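Local structure of phosphoribosyl-aminoimidazole carboxylase (Aspergillus clavatus, 3K5I) at residues 382-385 with 386-390. The protein probably catalyses the ATP-dependent conversion of 5-aminoimidazole ribonucleotide and bicarbonate to N5-carboxyaminoimidazole ribonucleotide in purine biosynthesis, as an ATP-grasp enzyme. Numbering follows the deposited sequence. Where two conformers were deposited one is given.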
# COMPACT_ATOMS: atom_id res chain seq x y z
N PRO A 382 -15.95 10.31 -2.90
CA PRO A 382 -16.04 11.64 -2.28
C PRO A 382 -17.23 11.69 -1.34
O PRO A 382 -17.24 12.55 -0.50
CB PRO A 382 -16.16 12.62 -3.45
CG PRO A 382 -16.03 11.76 -4.76
CD PRO A 382 -15.61 10.37 -4.33
N THR A 383 -18.22 10.79 -1.49
CA THR A 383 -19.43 10.73 -0.67
C THR A 383 -19.77 9.27 -0.29
O THR A 383 -19.44 8.31 -1.00
CB THR A 383 -20.71 11.29 -1.39
OG1 THR A 383 -20.89 10.55 -2.59
CG2 THR A 383 -20.56 12.79 -1.79
N MET A 384 -20.48 9.09 0.82
CA MET A 384 -20.79 7.72 1.23
C MET A 384 -21.74 7.17 0.19
O MET A 384 -21.62 6.05 -0.33
CB MET A 384 -21.53 7.87 2.58
CG MET A 384 -21.55 6.67 3.51
SD MET A 384 -20.10 5.52 3.52
CE MET A 384 -19.45 6.06 5.19
N HIS A 385 -22.72 8.01 -0.10
CA HIS A 385 -23.74 7.61 -1.02
C HIS A 385 -23.03 6.89 -2.13
O HIS A 385 -23.27 5.77 -2.47
CB HIS A 385 -24.47 8.80 -1.60
CG HIS A 385 -25.58 8.33 -2.47
ND1 HIS A 385 -26.65 7.62 -1.97
CD2 HIS A 385 -25.76 8.41 -3.81
CE1 HIS A 385 -27.46 7.31 -2.96
NE2 HIS A 385 -26.94 7.77 -4.08
N GLU A 386 -22.18 7.63 -2.80
CA GLU A 386 -21.52 7.08 -3.98
C GLU A 386 -20.65 5.84 -3.72
O GLU A 386 -20.59 4.93 -4.58
CB GLU A 386 -20.71 8.22 -4.53
CG GLU A 386 -20.32 8.11 -5.95
CD GLU A 386 -19.26 9.14 -6.27
OE1 GLU A 386 -19.24 10.24 -5.65
OE2 GLU A 386 -18.46 8.79 -7.16
N ALA A 387 -19.99 5.80 -2.55
CA ALA A 387 -19.15 4.66 -2.14
C ALA A 387 -20.12 3.48 -1.97
O ALA A 387 -19.85 2.35 -2.39
CB ALA A 387 -18.41 4.94 -0.80
N GLU A 388 -21.27 3.77 -1.35
CA GLU A 388 -22.28 2.74 -1.16
C GLU A 388 -22.76 2.16 -2.50
O GLU A 388 -22.94 0.94 -2.68
CB GLU A 388 -23.49 3.33 -0.49
CG GLU A 388 -23.41 3.40 1.02
CD GLU A 388 -24.43 4.42 1.53
OE1 GLU A 388 -24.38 4.81 2.71
OE2 GLU A 388 -25.30 4.84 0.74
N THR A 389 -22.95 3.04 -3.47
CA THR A 389 -23.35 2.52 -4.77
C THR A 389 -22.27 1.72 -5.50
O THR A 389 -22.53 0.74 -6.24
CB THR A 389 -23.62 3.76 -5.62
OG1 THR A 389 -24.69 4.52 -5.04
CG2 THR A 389 -23.97 3.35 -7.01
N HIS A 390 -21.02 2.14 -5.36
CA HIS A 390 -19.98 1.38 -6.06
C HIS A 390 -19.86 0.00 -5.49
O HIS A 390 -19.58 -0.95 -6.20
CB HIS A 390 -18.65 1.96 -5.74
CG HIS A 390 -18.34 3.22 -6.49
ND1 HIS A 390 -19.09 3.65 -7.57
CD2 HIS A 390 -17.35 4.12 -6.32
CE1 HIS A 390 -18.58 4.79 -8.01
NE2 HIS A 390 -17.52 5.08 -7.29
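Thr383 caps the first turn with its hydroxyl: Glu386 N donates to Thr383 OG1 at 3.2 Å, with an N-H...O angle of 154°. A first torsion of 58° sets OG1 between the backbone N and the carbonyl carbon of Thr383, from where it faces the amide of Glu386, three residues ahead. The same hydroxyl makes a weak bond to the carboxylate, Thr383 OG1 to Glu386 OE1 being 3.5 Å. The Glu386 side chain runs extended to bring OE1 there, and crosses that of Thr383 at about a right angle. OE1 lies against the proline ring, 3.7 Å from Pro382 CG.

Its place just before helix 384-399 and the bond from Glu386 N make Thr383 the N-cap; the helix follows strand 373-380 in the C-terminal domain. The reciprocal bond of a complete capping box is not made, since Thr383 N lies 4.3 Å from Glu386 OE1.

Among the backbone bonds, Ala387 N donates to Thr383 O at 3.0 Å, starting the helical ladder. Two residues on, His385 O accepts twice: from Thr389 N at 2.9 Å, and from the side chain at 3.2 Å between Thr389 OG1 and His385 O. The hydroxyl approaches from above the carbonyl plane, 44° out of it, whereas the amide comes nearly end-on to the C=O.

Side-chain packing pairs Met384 with Glu388: the methylene Met384 CG lies 3.5 Å from Glu388 OE1 as the chains cross roughly perpendicularly. That carboxylate forms a salt bridge with Arg244, while Met384, Ala387 and Glu388 rest on Ile332 of strand 331-337. Glu386 packs on Gln323 of the second subunit.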